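Local coordinates for ubiquinol-cytochrome C chaperone (Brucella abortus NCTC 8038, PDB 6RWT), which probably acts as an assembly chaperone of respiratory complex III, as a bacterial homolog of mitochondrial Cbp3, which interacts with newly synthesized cytochrome b, at residues 57-62 against 117-122; 19-24 against 48-53; 125-130 against 151-156; 31-36 against 146-151. All coordinates share one frame; numbering follows the deposited sequence.

How the contacts relate
From the N terminus, helix 2-28 enters contact 2 through residues 19-24, and this loop closes first, at 48-53 on helix 43-61. Before that, residues 31-36 of the intervening loop have opened contact 4, which closes only at 146-151 on helix 145-161; contacts 2 and 4 therefore cross. Contact 1 is nested inside contact 4, joining the end of helix 43-61 to the end of helix 100-120. Contact 3 starts at 125-130 and ends at 151-156, crossing contact 4 and sharing Tyr151 with it. Helix 43-61 serves contacts 1 and 2, helix 145-161 serves contacts 3 and 4, and His53 NE2 lies 2.8 Å from Tyr151 OH, linking the two helices.

Contact 1: residues 57-62 against 117-122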
loop_
_atom_site.group_PDB
_atom_site.type_symbol
_atom_site.label_atom_id
_atom_site.label_comp_id
_atom_site.label_asym_id
_atom_site.label_seq_id
_atom_site.Cartn_x
_atom_site.Cartn_y
_atom_site.Cartn_z
ATOM N N ALA A 57 -0.115 3.621 -3.440
ATOM C CA ALA A 57 -0.578 3.422 -4.830
ATOM C C ALA A 57 -2.002 3.954 -5.071
ATOM O O ALA A 57 -2.245 4.683 -6.038
ATOM C CB ALA A 57 -0.491 1.952 -5.214
ATOM N N LEU A 58 -2.931 3.591 -4.195
ATOM C CA LEU A 58 -4.326 4.043 -4.323
ATOM C C LEU A 58 -4.445 5.568 -4.214
ATOM O O LEU A 58 -5.205 6.187 -4.967
ATOM C CB LEU A 58 -5.225 3.369 -3.275
ATOM C CG LEU A 58 -5.297 1.832 -3.259
ATOM C CD1 LEU A 58 -6.282 1.337 -2.203
ATOM C CD2 LEU A 58 -5.616 1.228 -4.615
ATOM N N HIS A 59 -3.692 6.151 -3.278
ATOM C CA HIS A 59 -3.643 7.604 -3.061
ATOM C C HIS A 59 -3.205 8.356 -4.328
ATOM O O HIS A 59 -3.789 9.393 -4.674
ATOM C CB HIS A 59 -2.718 7.885 -1.860
ATOM C CG HIS A 59 -2.515 9.333 -1.547
ATOM N ND1 HIS A 59 -1.370 10.009 -1.906
ATOM C CD2 HIS A 59 -3.294 10.229 -0.892
ATOM C CE1 HIS A 59 -1.457 11.263 -1.497
ATOM N NE2 HIS A 59 -2.612 11.422 -0.874
ATOM N N ARG A 60 -2.209 7.814 -5.031
ATOM C CA ARG A 60 -1.759 8.387 -6.310
ATOM C C ARG A 60 -2.786 8.229 -7.441
ATOM O O ARG A 60 -2.973 9.141 -8.255
ATOM C CB ARG A 60 -0.425 7.752 -6.740
ATOM C CG ARG A 60 0.010 8.010 -8.189
ATOM C CD ARG A 60 0.295 9.479 -8.474
ATOM N NE ARG A 60 0.685 9.699 -9.873
ATOM C CZ ARG A 60 -0.153 9.862 -10.901
ATOM N NH1 ARG A 60 -1.475 9.851 -10.732
ATOM N NH2 ARG A 60 0.341 10.056 -12.120
ATOM N N MET A 61 -3.413 7.057 -7.507
ATOM C CA MET A 61 -4.285 6.703 -8.635
ATOM C C MET A 61 -5.682 7.314 -8.585
ATOM O O MET A 61 -6.286 7.522 -9.645
ATOM C CB MET A 61 -4.385 5.180 -8.775
ATOM C CG MET A 61 -3.085 4.531 -9.214
ATOM S SD MET A 61 -3.182 2.730 -9.213
ATOM C CE MET A 61 -1.447 2.341 -9.353
ATOM N N LYS A 62 -6.205 7.587 -7.389
ATOM C CA LYS A 62 -7.548 8.197 -7.240
ATOM C C LYS A 62 -7.639 9.528 -7.971
ATOM O O LYS A 62 -6.823 10.420 -7.750
ATOM C CB LYS A 62 -7.912 8.395 -5.756
ATOM C CG LYS A 62 -8.991 9.444 -5.474
ATOM C CD LYS A 62 -9.348 9.520 -3.992
ATOM C CE LYS A 62 -10.563 8.671 -3.647
ATOM N NZ LYS A 62 -11.833 9.353 -4.016
ATOM N N ALA A 117 -4.431 12.297 4.935
ATOM C CA ALA A 117 -4.585 13.670 5.448
ATOM C C ALA A 117 -3.231 14.318 5.752
ATOM O O ALA A 117 -3.006 15.484 5.421
ATOM C CB ALA A 117 -5.463 13.679 6.691
ATOM N N ALA A 118 -2.332 13.560 6.379
ATOM C CA ALA A 118 -0.994 14.062 6.699
ATOM C C ALA A 118 -0.186 14.397 5.435
ATOM O O ALA A 118 0.447 15.450 5.370
ATOM C CB ALA A 118 -0.241 13.077 7.584
ATOM N N LEU A 119 -0.236 13.518 4.428
ATOM C CA LEU A 119 0.459 13.752 3.155
ATOM C C LEU A 119 -0.106 14.962 2.397
ATOM O O LEU A 119 0.658 15.805 1.921
ATOM C CB LEU A 119 0.420 12.505 2.251
ATOM C CG LEU A 119 1.344 11.344 2.650
ATOM C CD1 LEU A 119 1.008 10.118 1.817
ATOM C CD2 LEU A 119 2.815 11.707 2.489
ATOM N N ASP A 120 -1.433 15.057 2.312
ATOM C CA ASP A 120 -2.080 16.195 1.630
ATOM C C ASP A 120 -1.758 17.554 2.292
ATOM O O ASP A 120 -1.628 18.557 1.593
ATOM C CB ASP A 120 -3.599 15.991 1.541
ATOM C CG ASP A 120 -4.003 14.848 0.599
ATOM O OD1 ASP A 120 -3.142 14.279 -0.118
ATOM O OD2 ASP A 120 -5.210 14.517 0.582
ATOM N N ALA A 121 -1.606 17.553 3.624
ATOM C CA ALA A 121 -1.204 18.742 4.401
ATOM C C ALA A 121 0.320 18.942 4.527
ATOM O O ALA A 121 0.762 19.935 5.115
ATOM C CB ALA A 121 -1.820 18.665 5.792
ATOM N N ASN A 122 1.114 18.002 4.002
ATOM C CA ASN A 122 2.574 17.990 4.141
ATOM C C ASN A 122 3.014 18.156 5.607
ATOM O O ASN A 122 3.947 18.910 5.918
ATOM C CB ASN A 122 3.200 19.049 3.226
ATOM C CG ASN A 122 2.871 18.814 1.764
ATOM O OD1 ASN A 122 2.153 19.591 1.140
ATOM N ND2 ASN A 122 3.375 17.723 1.223
#
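His59 and Asp120 supply the one polar link between these two helix ends. The imidazole donates from NE2 to Asp120 OD1 over 3.0 Å, and the N-H...O angle of 159° shows a nearly straight bond. OD1 lies close to the ring plane, so the donor is aimed well; on the acceptor side the approach is less regular, because the nitrogen arrives on the syn side of OD1 but 28° out of the carboxylate plane. His59 CG stands anti to the backbone N (chi1 177°), which carries the ring off helix 43-61 and across to helix 100-120. The carboxylate comes from the flank of its own helix, and the two side chains pass each other in opposite directions. A carboxylate at this distance would be expected to polarise the imidazole and probably raise its proton affinity.

Apolar packing accompanies the bond. Leu119 points at the facing helix and sets its CD1 obliquely against the ring, 4.3 Å from His59 CE1. Phe55 and Arg156 also touch the imidazole, and an acetate ion, probably from the crystallisation liquor, lies about 4 Å from the His59 side chain.

Backbone bonding accounts for the end of helix 100-120. Asn122 takes positive phi, and its N binds Leu119 O at 3.1 Å; the same carbonyl receives Arg156 NH1 from helix 145-161. The arrangement combines a His-carboxylate hydrogen bond with a Schellman motif at the end of helix 100-120, joining two helix C-termini in an all-helical chaperone fold.

Contact 2: residues 19-24 against 48-53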
loop_
_atom_site.group_PDB
_atom_site.type_symbol
_atom_site.label_atom_id
_atom_site.label_comp_id
_atom_site.label_asym_id
_atom_site.label_seq_id
_atom_site.Cartn_x
_atom_site.Cartn_y
_atom_site.Cartn_z
ATOM N N ARG A 19 2.483 -7.318 -12.556
ATOM C CA ARG A 19 3.772 -6.636 -12.339
ATOM C C ARG A 19 3.659 -5.487 -11.338
ATOM O O ARG A 19 4.543 -5.330 -10.491
ATOM C CB ARG A 19 4.492 -6.196 -13.626
ATOM C CG ARG A 19 3.683 -5.611 -14.758
ATOM C CD ARG A 19 4.438 -5.922 -16.045
ATOM N NE ARG A 19 3.655 -5.858 -17.279
ATOM C CZ ARG A 19 3.531 -4.764 -18.021
ATOM N NH1 ARG A 19 2.822 -4.793 -19.134
ATOM N NH2 ARG A 19 4.109 -3.635 -17.639
ATOM N N VAL A 20 2.573 -4.715 -11.406
ATOM C CA VAL A 20 2.348 -3.628 -10.426
ATOM C C VAL A 20 2.249 -4.189 -8.997
ATOM O O VAL A 20 2.934 -3.699 -8.089
ATOM C CB VAL A 20 1.101 -2.772 -10.794
ATOM C CG1 VAL A 20 0.692 -1.822 -9.669
ATOM C CG2 VAL A 20 1.357 -1.973 -12.061
ATOM N N TYR A 21 1.439 -5.234 -8.807
ATOM C CA TYR A 21 1.278 -5.839 -7.475
ATOM C C TYR A 21 2.619 -6.391 -6.937
ATOM O O TYR A 21 2.954 -6.204 -5.752
ATOM C CB TYR A 21 0.149 -6.909 -7.461
ATOM C CG TYR A 21 -0.306 -7.228 -6.054
ATOM C CD1 TYR A 21 -1.147 -6.357 -5.357
ATOM C CD2 TYR A 21 0.136 -8.365 -5.397
ATOM C CE1 TYR A 21 -1.530 -6.619 -4.047
ATOM C CE2 TYR A 21 -0.253 -8.641 -4.087
ATOM C CZ TYR A 21 -1.087 -7.763 -3.416
ATOM O OH TYR A 21 -1.472 -8.012 -2.112
ATOM N N GLU A 22 3.401 -7.036 -7.808
ATOM C CA GLU A 22 4.716 -7.562 -7.412
ATOM C C GLU A 22 5.709 -6.472 -6.983
ATOM O O GLU A 22 6.458 -6.669 -6.017
ATOM C CB GLU A 22 5.291 -8.471 -8.509
ATOM C CG GLU A 22 4.519 -9.783 -8.589
ATOM C CD GLU A 22 5.054 -10.769 -9.609
ATOM O OE1 GLU A 22 5.647 -10.358 -10.629
ATOM O OE2 GLU A 22 4.851 -11.980 -9.392
ATOM N N VAL A 23 5.679 -5.319 -7.657
ATOM C CA VAL A 23 6.494 -4.161 -7.244
ATOM C C VAL A 23 6.098 -3.660 -5.847
ATOM O O VAL A 23 6.973 -3.365 -5.015
ATOM C CB VAL A 23 6.445 -3.002 -8.272
ATOM C CG1 VAL A 23 7.123 -1.740 -7.741
ATOM C CG2 VAL A 23 7.131 -3.416 -9.569
ATOM N N ILE A 24 4.789 -3.577 -5.594
ATOM C CA ILE A 24 4.270 -3.131 -4.287
ATOM C C ILE A 24 4.710 -4.104 -3.176
ATOM O O ILE A 24 5.212 -3.672 -2.125
ATOM C CB ILE A 24 2.725 -2.961 -4.320
ATOM C CG1 ILE A 24 2.331 -1.874 -5.325
ATOM C CG2 ILE A 24 2.185 -2.603 -2.937
ATOM C CD1 ILE A 24 0.845 -1.767 -5.616
ATOM N N GLU A 48 1.168 -4.220 8.173
ATOM C CA GLU A 48 1.291 -2.754 8.236
ATOM C C GLU A 48 2.137 -2.234 7.063
ATOM O O GLU A 48 1.814 -1.202 6.471
ATOM C CB GLU A 48 1.867 -2.265 9.581
ATOM C CG GLU A 48 1.006 -2.511 10.828
ATOM C CD GLU A 48 -0.389 -1.887 10.783
ATOM O OE1 GLU A 48 -0.616 -0.913 10.032
ATOM O OE2 GLU A 48 -1.280 -2.362 11.533
ATOM N N MET A 49 3.205 -2.943 6.713
ATOM C CA MET A 49 4.028 -2.533 5.565
ATOM C C MET A 49 3.309 -2.747 4.223
ATOM O O MET A 49 3.360 -1.865 3.348
ATOM C CB MET A 49 5.403 -3.226 5.577
ATOM C CG MET A 49 6.331 -2.800 6.726
ATOM S SD MET A 49 6.734 -1.034 6.756
ATOM C CE MET A 49 5.515 -0.444 7.908
ATOM N N LEU A 50 2.608 -3.865 4.047
ATOM C CA LEU A 50 1.869 -4.063 2.791
ATOM C C LEU A 50 0.771 -3.003 2.611
ATOM O O LEU A 50 0.670 -2.379 1.557
ATOM C CB LEU A 50 1.286 -5.476 2.696
ATOM C CG LEU A 50 0.528 -5.810 1.400
ATOM C CD1 LEU A 50 1.420 -5.765 0.162
ATOM C CD2 LEU A 50 -0.150 -7.164 1.518
ATOM N N SER A 51 -0.036 -2.800 3.654
ATOM C CA SER A 51 -1.121 -1.811 3.615
ATOM C C SER A 51 -0.617 -0.376 3.380
ATOM O O SER A 51 -1.252 0.389 2.645
ATOM C CB SER A 51 -1.995 -1.899 4.882
ATOM O OG SER A 51 -1.271 -1.619 6.064
ATOM N N LEU A 52 0.525 -0.022 3.981
ATOM C CA LEU A 52 1.140 1.291 3.733
ATOM C C LEU A 52 1.458 1.491 2.242
ATOM O O LEU A 52 1.172 2.553 1.684
ATOM C CB LEU A 52 2.409 1.461 4.590
ATOM C CG LEU A 52 3.286 2.691 4.342
ATOM C CD1 LEU A 52 2.504 3.973 4.594
ATOM C CD2 LEU A 52 4.529 2.643 5.225
ATOM N N HIS A 53 2.064 0.477 1.619
ATOM C CA HIS A 53 2.477 0.568 0.211
ATOM C C HIS A 53 1.281 0.499 -0.759
ATOM O O HIS A 53 1.256 1.211 -1.776
ATOM C CB HIS A 53 3.582 -0.471 -0.101
ATOM C CG HIS A 53 4.906 -0.125 0.515
ATOM N ND1 HIS A 53 5.208 -0.346 1.846
ATOM C CD2 HIS A 53 5.998 0.469 -0.021
ATOM C CE1 HIS A 53 6.434 0.093 2.094
ATOM N NE2 HIS A 53 6.928 0.603 0.980
#
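Ile24 meets His53 where helix 2-28 and helix 43-61 cross, two successive helices of an all-helical fold joined by the loop 29-42. Their short segments run at 130° to each other, mainly antiparallel but steeply inclined, with the axes 11.0 Å apart at closest approach. The nearest backbones are those of Ile24 and His53, and the gap elsewhere is spanned by long side chains.

Ile24 and His53 slide past one another in opposite directions. The branch methyl CG2 of Ile24 does the touching, at 3.8 Å from His53 CB, so this methyl meets the side chain at its root, while Ile24 O lies obliquely to the ring. The same methyl lies 4.5 Å from Leu50 CD1, a looser apolar approach that sets it between two residues one helical turn apart.

Tyr21 and Leu50 are disposed differently: they cross at about a right angle. A chi1 of -163° swings the Tyr21 ring to the carbonyl side, and its OH comes to 4.0 Å from Leu50 CD2. The hydroxyl makes only a van der Waals approach to the methyl; its hydrogen-bond partner is Asp82 OD2 of helix 66-89. Asp82 also packs against Leu50, so helix 66-89 lies along this flank.

Behind the packing, His53 is held from two helices: NE2 is hydrogen-bonded to Tyr151 OH of helix 145-161, while ND1 donates to Met49 O in its own helix over 2.8 Å at 164°, nearly in the ring plane. Met49 O takes His53 N as well, and the two donors approach it from opposite faces of the carbonyl plane.

Contact 3: residues 125-130 against 151-156; sequences QALAAA and YVLQCR
The backbones of helices 124-135 and 145-161 come nearest at Leu127 and Val152, whose CA atoms are 8.8 Å apart, a spacing filled by side chains.

One leucine carries the contact. Leu127 points at the other helix, and its second torsion of 58° leaves CD2 extended, anti to CA. This methyl is therefore the leading atom, and every contact of Leu127 with segment 151-156 is made through it. Leu127 CD2 enters between Val152 and Leu153, 4.1 Å from Val152 CG1 and 3.9 Å from Leu153 CG. On the valine side the two side chains meet at a slant, and Val152 CB is 4.2 Å from Leu127 CD2. On the leucine side they run past each other in opposite directions: Leu153 leaves its helix along the flank and brings its branch carbon CG up to the incoming methyl. The tip also reaches backbone one turn earlier on the facing helix, where Leu127 CD2 packs against Gly149 O, the carbonyl oxygen of a residue that carries no side chain.

Across 125-130 and 151-156 the side-chain contacts are all apolar. Within helix 145-161, away from Leu127, Cys155 SG lies 3.5 Å above one face of the Tyr151 ring, offset toward its rim.

Two more helices pack nearby. Helix 100-120 covers one side, with Leu119 on Leu153, Ala118 on Leu127 and Ala114 on Ala130, while helix 43-61 packs Leu52 against Val152 and Leu56 against Cys155; helix 145-161 accordingly sits against three helices here.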
loop_
_atom_site.group_PDB
_atom_site.type_symbol
_atom_site.label_atom_id
_atom_site.label_comp_id
_atom_site.label_asym_id
_atom_site.label_seq_id
_atom_site.Cartn_x
_atom_site.Cartn_y
_atom_site.Cartn_z
ATOM N N GLN A 125 4.827 15.735 11.286
ATOM C CA GLN A 125 4.538 15.416 12.670
ATOM C C GLN A 125 3.302 14.536 12.744
ATOM O O GLN A 125 3.304 13.526 13.438
ATOM C CB GLN A 125 4.331 16.692 13.514
ATOM C CG GLN A 125 5.574 17.570 13.623
ATOM C CD GLN A 125 5.315 18.893 14.342
ATOM O OE1 GLN A 125 5.962 19.903 14.061
ATOM N NE2 GLN A 125 4.355 18.897 15.264
ATOM N N ALA A 126 2.260 14.928 12.009
ATOM C CA ALA A 126 1.011 14.160 11.948
ATOM C C ALA A 126 1.254 12.776 11.344
ATOM O O ALA A 126 0.676 11.772 11.800
ATOM C CB ALA A 126 -0.030 14.911 11.132
ATOM N N LEU A 127 2.126 12.723 10.340
ATOM C CA LEU A 127 2.451 11.449 9.672
ATOM C C LEU A 127 3.193 10.494 10.615
ATOM O O LEU A 127 2.820 9.326 10.713
ATOM C CB LEU A 127 3.245 11.673 8.371
ATOM C CG LEU A 127 3.634 10.439 7.540
ATOM C CD1 LEU A 127 2.405 9.628 7.134
ATOM C CD2 LEU A 127 4.415 10.848 6.301
ATOM N N ALA A 128 4.201 11.003 11.329
ATOM C CA ALA A 128 4.939 10.184 12.314
ATOM C C ALA A 128 4.049 9.687 13.457
ATOM O O ALA A 128 4.186 8.538 13.896
ATOM C CB ALA A 128 6.131 10.954 12.869
ATOM N N ALA A 129 3.133 10.540 13.919
ATOM C CA ALA A 129 2.154 10.159 14.950
ATOM C C ALA A 129 1.216 9.039 14.471
ATOM O O ALA A 129 0.966 8.088 15.218
ATOM C CB ALA A 129 1.350 11.377 15.410
ATOM N N ALA A 130 0.714 9.150 13.234
ATOM C CA ALA A 130 -0.141 8.113 12.630
ATOM C C ALA A 130 0.608 6.780 12.443
ATOM O O ALA A 130 0.079 5.704 12.754
ATOM C CB ALA A 130 -0.696 8.595 11.295
ATOM N N TYR A 151 10.669 8.553 4.352
ATOM C CA TYR A 151 10.523 7.590 3.243
ATOM C C TYR A 151 9.141 7.684 2.579
ATOM O O TYR A 151 9.041 7.732 1.353
ATOM C CB TYR A 151 10.807 6.164 3.727
ATOM C CG TYR A 151 10.390 5.042 2.786
ATOM C CD1 TYR A 151 11.198 4.656 1.712
ATOM C CD2 TYR A 151 9.198 4.345 2.994
ATOM C CE1 TYR A 151 10.815 3.626 0.862
ATOM C CE2 TYR A 151 8.806 3.318 2.146
ATOM C CZ TYR A 151 9.622 2.949 1.089
ATOM O OH TYR A 151 9.246 1.917 0.252
ATOM N N VAL A 152 8.086 7.746 3.387
ATOM C CA VAL A 152 6.710 7.812 2.860
ATOM C C VAL A 152 6.475 9.105 2.050
ATOM O O VAL A 152 5.904 9.059 0.961
ATOM C CB VAL A 152 5.658 7.623 3.987
ATOM C CG1 VAL A 152 4.242 7.867 3.476
ATOM C CG2 VAL A 152 5.748 6.216 4.568
ATOM N N LEU A 153 6.933 10.240 2.572
ATOM C CA LEU A 153 6.854 11.525 1.855
ATOM C C LEU A 153 7.582 11.482 0.499
ATOM O O LEU A 153 7.034 11.926 -0.511
ATOM C CB LEU A 153 7.389 12.674 2.724
ATOM C CG LEU A 153 6.445 13.132 3.842
ATOM C CD1 LEU A 153 7.207 13.763 5.005
ATOM C CD2 LEU A 153 5.397 14.092 3.290
ATOM N N GLN A 154 8.794 10.925 0.474
ATOM C CA GLN A 154 9.550 10.784 -0.781
ATOM C C GLN A 154 8.880 9.834 -1.793
ATOM O O GLN A 154 8.899 10.110 -2.994
ATOM C CB GLN A 154 10.995 10.345 -0.511
ATOM C CG GLN A 154 11.832 11.390 0.213
ATOM C CD GLN A 154 13.265 10.943 0.438
ATOM O OE1 GLN A 154 13.878 10.327 -0.430
ATOM N NE2 GLN A 154 13.813 11.272 1.603
ATOM N N CYS A 155 8.274 8.740 -1.317
ATOM C CA CYS A 155 7.497 7.852 -2.202
ATOM C C CYS A 155 6.295 8.591 -2.830
ATOM O O CYS A 155 6.002 8.421 -4.017
ATOM C CB CYS A 155 7.008 6.593 -1.456
ATOM S SG CYS A 155 8.282 5.366 -1.020
ATOM N N ARG A 156 5.601 9.403 -2.031
ATOM C CA ARG A 156 4.474 10.195 -2.536
ATOM C C ARG A 156 4.951 11.118 -3.664
ATOM O O ARG A 156 4.309 11.186 -4.730
ATOM C CB ARG A 156 3.824 11.003 -1.398
ATOM C CG ARG A 156 2.523 11.735 -1.748
ATOM C CD ARG A 156 2.696 13.053 -2.503
ATOM N NE ARG A 156 3.717 13.905 -1.896
ATOM C CZ ARG A 156 3.525 14.725 -0.863
ATOM N NH1 ARG A 156 2.328 14.859 -0.290
ATOM N NH2 ARG A 156 4.554 15.432 -0.403
#

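Contact 4: residues 31-36 against 146-151; sequences KRFYAQ and CYLGAY
Phe33 reaches from the loop 29-42 to Leu148 and Tyr151 on helix 145-161. Its CB starts against the next residue, 3.9 Å above the plane of the Tyr34 ring and near its rim. The first torsion of -58° puts CG beside the backbone N, and Met49 SD of helix 43-61 lies 3.8 Å from Phe33 CG. Along one flank, CD1 and CE1 lie near Leu148 CD1, which sits obliquely to the ring, the closer approach being 3.9 Å at CE1. At the tip, CZ lies 3.6 Å from Tyr151 CE2 and also adjoins His53 CE1. The Phe33 and Tyr151 rings form an offset T-shaped (edge-to-face) stack, the edge of Phe33 directed at the face of Tyr151, with planes at 69° and centroids 5.3 Å apart; it ties the inter-helix loop to an all-helical core. Alongside, Arg32 extends fully from CG to NE and crosses Tyr147 at about a right angle, its NH2 3.6 Å from Tyr147 CE1, while Tyr147 CD1 lies over one guanidinium face. Arg32 NE and NH2 both donate to Gln36 OE1 from the same side of the amide plane, each over 2.9 Å, and NH1 binds the carbonyls of Val177 and Val180.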
loop_
_atom_site.group_PDB
_atom_site.type_symbol
_atom_site.label_atom_id
_atom_site.label_comp_id
_atom_site.label_asym_id
_atom_site.label_seq_id
_atom_site.Cartn_x
_atom_site.Cartn_y
_atom_site.Cartn_z
ATOM N N LYS A 31 14.347 -4.876 3.766
ATOM C CA LYS A 31 14.864 -5.366 5.060
ATOM C C LYS A 31 15.022 -4.290 6.134
ATOM O O LYS A 31 14.802 -4.566 7.320
ATOM C CB LYS A 31 16.198 -6.110 4.869
ATOM C CG LYS A 31 16.097 -7.389 4.050
ATOM C CD LYS A 31 15.398 -8.516 4.794
ATOM C CE LYS A 31 15.340 -9.786 3.955
ATOM N NZ LYS A 31 16.692 -10.347 3.672
ATOM N N ARG A 32 15.368 -3.068 5.724
ATOM C CA ARG A 32 15.616 -1.969 6.669
ATOM C C ARG A 32 14.422 -1.670 7.589
ATOM O O ARG A 32 14.622 -1.284 8.739
ATOM C CB ARG A 32 16.047 -0.686 5.937
ATOM C CG ARG A 32 16.683 0.356 6.848
ATOM C CD ARG A 32 17.159 1.590 6.095
ATOM N NE ARG A 32 17.919 2.496 6.968
ATOM C CZ ARG A 32 18.336 3.716 6.631
ATOM N NH1 ARG A 32 18.068 4.226 5.427
ATOM N NH2 ARG A 32 19.028 4.442 7.511
ATOM N N PHE A 33 13.190 -1.859 7.105
ATOM C CA PHE A 33 12.014 -1.625 7.956
ATOM C C PHE A 33 12.081 -2.477 9.231
ATOM O O PHE A 33 11.778 -1.998 10.316
ATOM C CB PHE A 33 10.685 -1.960 7.252
ATOM C CG PHE A 33 10.421 -1.197 5.973
ATOM C CD1 PHE A 33 10.593 0.187 5.892
ATOM C CD2 PHE A 33 9.929 -1.870 4.852
ATOM C CE1 PHE A 33 10.325 0.866 4.708
ATOM C CE2 PHE A 33 9.660 -1.193 3.676
ATOM C CZ PHE A 33 9.861 0.182 3.603
ATOM N N TYR A 34 12.496 -3.735 9.075
ATOM C CA TYR A 34 12.452 -4.738 10.138
ATOM C C TYR A 34 13.760 -4.816 10.941
ATOM O O TYR A 34 13.756 -5.190 12.117
ATOM C CB TYR A 34 12.097 -6.105 9.541
ATOM C CG TYR A 34 10.854 -6.071 8.655
ATOM C CD1 TYR A 34 9.564 -6.142 9.205
ATOM C CD2 TYR A 34 10.966 -5.908 7.276
ATOM C CE1 TYR A 34 8.430 -6.089 8.390
ATOM C CE2 TYR A 34 9.844 -5.853 6.456
ATOM C CZ TYR A 34 8.575 -5.944 7.013
ATOM O OH TYR A 34 7.463 -5.890 6.186
ATOM N N ALA A 35 14.874 -4.483 10.306
ATOM C CA ALA A 35 16.143 -4.402 11.015
ATOM C C ALA A 35 16.217 -3.031 11.719
ATOM O O ALA A 35 15.703 -2.898 12.835
ATOM C CB ALA A 35 17.312 -4.656 10.071
ATOM N N GLN A 36 16.778 -2.010 11.079
ATOM C CA GLN A 36 17.042 -0.738 11.766
ATOM C C GLN A 36 15.793 -0.053 12.342
ATOM O O GLN A 36 15.828 0.413 13.476
ATOM C CB GLN A 36 17.806 0.242 10.864
ATOM C CG GLN A 36 18.223 1.525 11.583
ATOM C CD GLN A 36 19.056 2.467 10.735
ATOM O OE1 GLN A 36 19.178 2.300 9.521
ATOM N NE2 GLN A 36 19.633 3.477 11.380
ATOM N N CYS A 146 10.042 9.109 12.452
ATOM C CA CYS A 146 10.371 10.221 11.544
ATOM C C CYS A 146 11.188 9.779 10.315
ATOM O O CYS A 146 11.087 10.389 9.252
ATOM C CB CYS A 146 11.098 11.330 12.309
ATOM S SG CYS A 146 10.048 12.169 13.522
ATOM N N TYR A 147 11.991 8.729 10.472
ATOM C CA TYR A 147 12.716 8.090 9.350
ATOM C C TYR A 147 11.745 7.440 8.349
ATOM O O TYR A 147 11.858 7.628 7.128
ATOM C CB TYR A 147 13.656 6.989 9.868
ATOM C CG TYR A 147 15.134 7.293 9.863
ATOM C CD1 TYR A 147 15.884 7.139 8.699
ATOM C CD2 TYR A 147 15.800 7.669 11.030
ATOM C CE1 TYR A 147 17.249 7.388 8.683
ATOM C CE2 TYR A 147 17.167 7.918 11.027
ATOM C CZ TYR A 147 17.887 7.775 9.849
ATOM O OH TYR A 147 19.243 8.020 9.820
ATOM N N LEU A 148 10.805 6.659 8.877
ATOM C CA LEU A 148 9.795 6.012 8.035
ATOM C C LEU A 148 8.913 7.075 7.359
ATOM O O LEU A 148 8.589 6.954 6.174
ATOM C CB LEU A 148 8.951 5.025 8.846
ATOM C CG LEU A 148 7.895 4.217 8.071
ATOM C CD1 LEU A 148 8.499 3.455 6.897
ATOM C CD2 LEU A 148 7.144 3.259 8.992
ATOM N N GLY A 149 8.547 8.116 8.103
ATOM C CA GLY A 149 7.782 9.227 7.542
ATOM C C GLY A 149 8.481 9.938 6.389
ATOM O O GLY A 149 7.846 10.259 5.377
ATOM N N ALA A 150 9.785 10.175 6.525
ATOM C CA ALA A 150 10.579 10.745 5.427
ATOM C C ALA A 150 10.526 9.866 4.172
ATOM O O ALA A 150 10.347 10.376 3.066
ATOM C CB ALA A 150 12.023 10.971 5.860
ATOM N N TYR A 151 10.669 8.553 4.352
ATOM C CA TYR A 151 10.523 7.590 3.243
ATOM C C TYR A 151 9.141 7.684 2.579
ATOM O O TYR A 151 9.041 7.732 1.353
ATOM C CB TYR A 151 10.807 6.164 3.727
ATOM C CG TYR A 151 10.390 5.042 2.786
ATOM C CD1 TYR A 151 11.198 4.656 1.712
ATOM C CD2 TYR A 151 9.198 4.345 2.994
ATOM C CE1 TYR A 151 10.815 3.626 0.862
ATOM C CE2 TYR A 151 8.806 3.318 2.146
ATOM C CZ TYR A 151 9.622 2.949 1.089
ATOM O OH TYR A 151 9.246 1.917 0.252
#